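Local coordinates for protein putative 6-pyruvoyl tetrahydrobiopterin synthase (Caenorhabditis elegans, PDB 2G64) that probably converts 7,8-dihydroneopterin triphosphate into 6-pyruvoyl tetrahydropterin with loss of triphosphate, a zinc-dependent step of tetrahydrobiopterin synthesis, at residues Asp90-Phe93 against Phe94-Thr97; Ile127-Thr130 against Pro131-Phe135. The protein carries 1 engineered substitution. All coordinates share one frame; numbering follows the deposited sequence. Where two conformers were deposited one is given.

Interaction 1 (Asp90-Phe93 against Phe94-Thr97); sequences DVEF and FKTT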
loop_
_atom_site.group_PDB
_atom_site.type_symbol
_atom_site.label_atom_id
_atom_site.label_comp_id
_atom_site.label_asym_id
_atom_site.label_seq_id
_atom_site.Cartn_x
_atom_site.Cartn_y
_atom_site.Cartn_z
ATOM N N ASP A 90 -24.647 0.950 19.084
ATOM C CA ASP A 90 -23.954 1.842 20.036
ATOM C C ASP A 90 -23.996 3.320 19.653
ATOM O O ASP A 90 -23.649 4.201 20.463
ATOM C CB ASP A 90 -22.478 1.448 20.158
ATOM C CG ASP A 90 -22.290 0.061 20.725
ATOM O OD1 ASP A 90 -23.116 -0.361 21.564
ATOM O OD2 ASP A 90 -21.320 -0.613 20.310
ATOM N N VAL A 91 -24.346 3.596 18.407
ATOM C CA VAL A 91 -24.326 4.951 17.902
ATOM C C VAL A 91 -25.754 5.381 17.556
ATOM O O VAL A 91 -26.408 4.805 16.681
ATOM C CB VAL A 91 -23.373 5.107 16.667
ATOM C CG1 VAL A 91 -23.246 6.584 16.249
ATOM C CG2 VAL A 91 -21.985 4.540 17.001
ATOM N N GLU A 92 -26.237 6.391 18.274
ATOM C CA GLU A 92 -27.641 6.730 18.205
ATOM C C GLU A 92 -28.068 7.004 16.771
ATOM O O GLU A 92 -29.149 6.564 16.333
ATOM C CB GLU A 92 -27.966 7.915 19.109
ATOM C CG GLU A 92 -29.443 8.138 19.281
ATOM C CD GLU A 92 -30.127 7.040 20.108
ATOM O OE1 GLU A 92 -29.432 6.258 20.810
ATOM O OE2 GLU A 92 -31.374 6.970 20.063
ATOM N N PHE A 93 -27.206 7.696 16.039
ATOM C CA PHE A 93 -27.503 8.096 14.663
ATOM C C PHE A 93 -27.963 6.917 13.785
ATOM O O PHE A 93 -28.876 7.043 12.944
ATOM C CB PHE A 93 -26.275 8.759 14.030
ATOM C CG PHE A 93 -26.481 9.134 12.589
ATOM C CD1 PHE A 93 -27.142 10.305 12.242
ATOM C CD2 PHE A 93 -26.017 8.300 11.576
ATOM C CE1 PHE A 93 -27.330 10.644 10.891
ATOM C CE2 PHE A 93 -26.204 8.611 10.243
ATOM C CZ PHE A 93 -26.863 9.797 9.888
ATOM N N PHE A 94 -27.303 5.775 13.960
ATOM C CA PHE A 94 -27.565 4.624 13.089
ATOM C C PHE A 94 -28.782 3.801 13.480
ATOM O O PHE A 94 -29.188 2.875 12.764
ATOM C CB PHE A 94 -26.293 3.764 12.938
ATOM C CG PHE A 94 -25.182 4.489 12.234
ATOM C CD1 PHE A 94 -25.264 4.746 10.849
ATOM C CD2 PHE A 94 -24.090 4.969 12.948
ATOM C CE1 PHE A 94 -24.252 5.460 10.188
ATOM C CE2 PHE A 94 -23.080 5.678 12.293
ATOM C CZ PHE A 94 -23.162 5.918 10.908
ATOM N N LYS A 95 -29.405 4.143 14.599
ATOM C CA LYS A 95 -30.717 3.534 14.899
ATOM C C LYS A 95 -31.794 3.884 13.854
ATOM O O LYS A 95 -32.762 3.140 13.668
ATOM C CB LYS A 95 -31.184 3.951 16.305
ATOM C CG LYS A 95 -30.300 3.384 17.416
ATOM C CD LYS A 95 -30.924 3.608 18.788
ATOM C CE LYS A 95 -30.185 2.827 19.871
ATOM N NZ LYS A 95 -28.744 3.198 19.972
ATOM N N THR A 96 -31.628 5.017 13.181
ATOM C CA THR A 96 -32.671 5.529 12.284
ATOM C C THR A 96 -32.182 5.843 10.864
ATOM O O THR A 96 -32.969 6.265 10.005
ATOM C CB THR A 96 -33.360 6.788 12.896
ATOM O OG1 THR A 96 -32.354 7.741 13.263
ATOM C CG2 THR A 96 -34.158 6.387 14.163
ATOM N N THR A 97 -30.887 5.615 10.605
ATOM C CA THR A 97 -30.354 5.760 9.262
ATOM C C THR A 97 -29.442 4.547 9.054
ATOM O O THR A 97 -28.616 4.239 9.934
ATOM C CB THR A 97 -29.538 7.079 9.123
ATOM O OG1 THR A 97 -30.408 8.221 9.306
ATOM C CG2 THR A 97 -28.842 7.152 7.741
HETATM O O HOH W 1 -31.534 7.843 15.726
HETATM O O HOH W 2 -30.350 9.018 11.888
#

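Interaction 2 (Ile127-Thr130 against Pro131-Phe135); sequences IEET and PKNIF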
loop_
_atom_site.group_PDB
_atom_site.type_symbol
_atom_site.label_atom_id
_atom_site.label_comp_id
_atom_site.label_asym_id
_atom_site.label_seq_id
_atom_site.Cartn_x
_atom_site.Cartn_y
_atom_site.Cartn_z
ATOM N N ILE A 127 -14.524 7.690 3.282
ATOM C CA ILE A 127 -14.548 6.459 4.071
ATOM C C ILE A 127 -14.167 5.317 3.137
ATOM O O ILE A 127 -14.781 5.150 2.096
ATOM C CB ILE A 127 -15.965 6.192 4.648
ATOM C CG1 ILE A 127 -16.268 7.182 5.800
ATOM C CG2 ILE A 127 -16.095 4.730 5.117
ATOM C CD1 ILE A 127 -15.364 7.018 7.038
ATOM N N GLU A 128 -13.147 4.548 3.504
ATOM C CA GLU A 128 -12.863 3.305 2.781
ATOM C C GLU A 128 -13.352 2.167 3.660
ATOM O O GLU A 128 -12.781 1.881 4.711
ATOM C CB GLU A 128 -11.369 3.171 2.463
ATOM C CG GLU A 128 -10.753 4.412 1.789
ATOM C CD GLU A 128 -9.326 4.221 1.294
ATOM O OE1 GLU A 128 -8.653 3.263 1.728
ATOM O OE2 GLU A 128 -8.875 5.054 0.471
ATOM N N GLU A 129 -14.429 1.544 3.231
ATOM C CA GLU A 129 -15.018 0.429 3.945
ATOM C C GLU A 129 -14.097 -0.797 3.877
ATOM O O GLU A 129 -13.935 -1.511 4.866
ATOM C CB GLU A 129 -16.350 0.153 3.281
ATOM C CG GLU A 129 -17.049 -1.086 3.659
ATOM C CD GLU A 129 -18.181 -1.316 2.686
ATOM O OE1 GLU A 129 -18.027 -2.166 1.789
ATOM O OE2 GLU A 129 -19.187 -0.586 2.777
ATOM N N THR A 130 -13.519 -1.022 2.697
ATOM C CA THR A 130 -12.369 -1.903 2.504
ATOM C C THR A 130 -11.463 -1.196 1.500
ATOM O O THR A 130 -11.830 -0.156 0.954
ATOM C CB THR A 130 -12.774 -3.262 1.899
ATOM O OG1 THR A 130 -13.077 -3.081 0.522
ATOM C CG2 THR A 130 -14.005 -3.864 2.627
ATOM N N PRO A 131 -10.269 -1.743 1.266
ATOM C CA PRO A 131 -9.376 -1.136 0.274
ATOM C C PRO A 131 -9.972 -1.037 -1.125
ATOM O O PRO A 131 -9.461 -0.290 -1.962
ATOM C CB PRO A 131 -8.123 -2.039 0.318
ATOM C CG PRO A 131 -8.153 -2.611 1.752
ATOM C CD PRO A 131 -9.640 -2.891 1.952
ATOM N N LYS A 132 -11.061 -1.746 -1.372
ATOM C CA LYS A 132 -11.660 -1.807 -2.694
ATOM C C LYS A 132 -12.946 -0.996 -2.852
ATOM O O LYS A 132 -13.431 -0.849 -3.976
ATOM C CB LYS A 132 -11.968 -3.254 -3.087
ATOM C CG LYS A 132 -10.736 -4.106 -3.392
ATOM C CD LYS A 132 -11.066 -5.597 -3.311
ATOM C CE LYS A 132 -12.181 -6.000 -4.270
ATOM N NZ LYS A 132 -11.689 -6.198 -5.668
ATOM N N ASN A 133 -13.503 -0.505 -1.742
ATOM C CA ASN A 133 -14.821 0.154 -1.734
ATOM C C ASN A 133 -14.668 1.496 -1.016
ATOM O O ASN A 133 -14.498 1.526 0.209
ATOM C CB ASN A 133 -15.856 -0.684 -0.963
ATOM C CG ASN A 133 -16.160 -2.021 -1.626
ATOM O OD1 ASN A 133 -16.272 -2.108 -2.841
ATOM N ND2 ASN A 133 -16.331 -3.061 -0.818
ATOM N N ILE A 134 -14.716 2.587 -1.781
ATOM C CA ILE A 134 -14.341 3.915 -1.291
ATOM C C ILE A 134 -15.496 4.902 -1.494
ATOM O O ILE A 134 -16.051 4.981 -2.590
ATOM C CB ILE A 134 -13.098 4.431 -2.058
ATOM C CG1 ILE A 134 -11.906 3.486 -1.853
ATOM C CG2 ILE A 134 -12.729 5.846 -1.617
ATOM C CD1 ILE A 134 -11.695 2.475 -2.978
ATOM N N PHE A 135 -15.820 5.671 -0.451
ATOM C CA PHE A 135 -16.936 6.644 -0.502
ATOM C C PHE A 135 -16.502 8.045 -0.098
ATOM O O PHE A 135 -15.685 8.207 0.826
ATOM C CB PHE A 135 -18.056 6.171 0.424
ATOM C CG PHE A 135 -18.487 4.767 0.124
ATOM C CD1 PHE A 135 -19.602 4.530 -0.660
ATOM C CD2 PHE A 135 -17.726 3.685 0.571
ATOM C CE1 PHE A 135 -19.986 3.226 -0.991
ATOM C CE2 PHE A 135 -18.104 2.369 0.236
ATOM C CZ PHE A 135 -19.236 2.152 -0.542
HETATM O O HOH W 3 -7.924 2.009 -1.215
#

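Interaction 1 (Asp90-Phe93 against Phe94-Thr97)
Phe93 and Phe94, neighbours in sequence, form a T-shaped pair: the Phe93 ring sets its edge against the face of Phe94, with planes at 90° and centroids 5.0 Å apart. The atom that does the touching is Phe93 CD2, poised over the centre of the Phe94 ring and 3.6 Å from Phe94 CE1. The two rings diverge at the first torsion, because CG of Phe93 is anti to its backbone N (chi1 177°) whereas that of Phe94 is anti to its carbonyl carbon. Val91 lies alongside Phe94, its CG1 3.8 Å from Phe94 CD2, a branched aliphatic group suited to a buried place beside a ring. With an alanine in place of Phe94, the Phe93 edge would probably have no ring face to rest on, and a gap would be likely to open beside Val91. Phe93 CE2 also comes within 3.8 Å of Thr97 CB, obliquely to the ring.

The backbone beneath makes two overlapping turns, Val91 to Phe94 and Glu92 to Lys95, where the chain leaves helix 87-90 on its way to helix 101-115. Their closing bonds are Phe94 N to Val91 O and Lys95 N to Glu92 O, both 3.0 Å. Phe93 O receives weaker bonds from the amides of Thr96 and Thr97, and a water on that oxygen also meets both threonine hydroxyls. On the exposed side Lys95 NZ reaches Glu92 OE1 at 3.2 Å, a weak hydrogen bond within a salt bridge; the bend of the glutamate chain at chi2 (69°) returns its carboxylate to the lysine, which has a second weak partner in Lys89 O. Beyond this shell, Tyr107 of helix 101-115 meets both phenylalanine rings, and Asp90 bonds to Asn40 and Asn42 of a neighbouring subunit.

Interaction 2 (Ile127-Thr130 against Pro131-Phe135)
A first torsion of 169° swings the Glu129 chain away from its own amide, and one of -65° sets the Asn133 side chain beside its backbone N, so that carboxylate and amide meet beside the turn of a beta hairpin. Asn133 ND2 gives Glu129 OE1 a weak, bent hydrogen bond of 3.2 Å, the two planes being steeply turned against each other. Both groups have stronger partners: Ser101 OG for Glu129 OE2, and Arg11 of a neighbouring subunit for Asn133 OD1. Glu129, probably a charge-relay residue of the active site, stands close to zinc ligands His19 and His46.

Antiparallel strands 122-128 and 133-137 are joined here by a type I turn from Thr130 to Asn133, closed by Asn133 N to Thr130 O at 3.2 Å. Pro131 suits the second position, where its ring fixes the phi that the turn needs. Thr130 OG1 accepts Lys132 N at 3.1 Å, an ST turn nested in the beta turn. Ile127 and Phe135 exchange two backbone bonds of 2.8 Å, but a beta bulge shifts the register by one before Thr130; Glu129 N still bonds to Asn133 O at 3.0 Å, though not straight. The buried Thr130 N has no partner. The Phe135 ring turns its edge to Ile127 O, and its CE2 comes within 4.0 Å of Glu129 OE2.

On the face of the hairpin that carries Glu128 and Ile134, Glu128 CG lies 3.9 Å from Ile134 CG1 in the conformer given, while a water donates to Glu128 OE1 and, at 2.9 Å, to Pro131 O.

Overall arrangement
Both interactions are local turns, their nearest atoms about 9 Å apart. Both are partly buried, but interaction 1 has more exposed residues and interaction 2 more buried ones. Interaction 1 bends a connection between helices and relies on aromatic packing beneath a solvent-facing ion pair; interaction 2 reverses the chain between two strands of the sheet and relies on paired backbone amides. Helix 101-115 receives side chains from both: Val91, Phe94 and Thr97 from one, Ile127 and Phe135 from the other. Their reach across the hexamer also differs. Asp90 alone joins interaction 1 to another subunit, whereas residues 133-135 continue the sheet into a neighbouring chain. Glu129 also places 127-135 nearer the zinc ion.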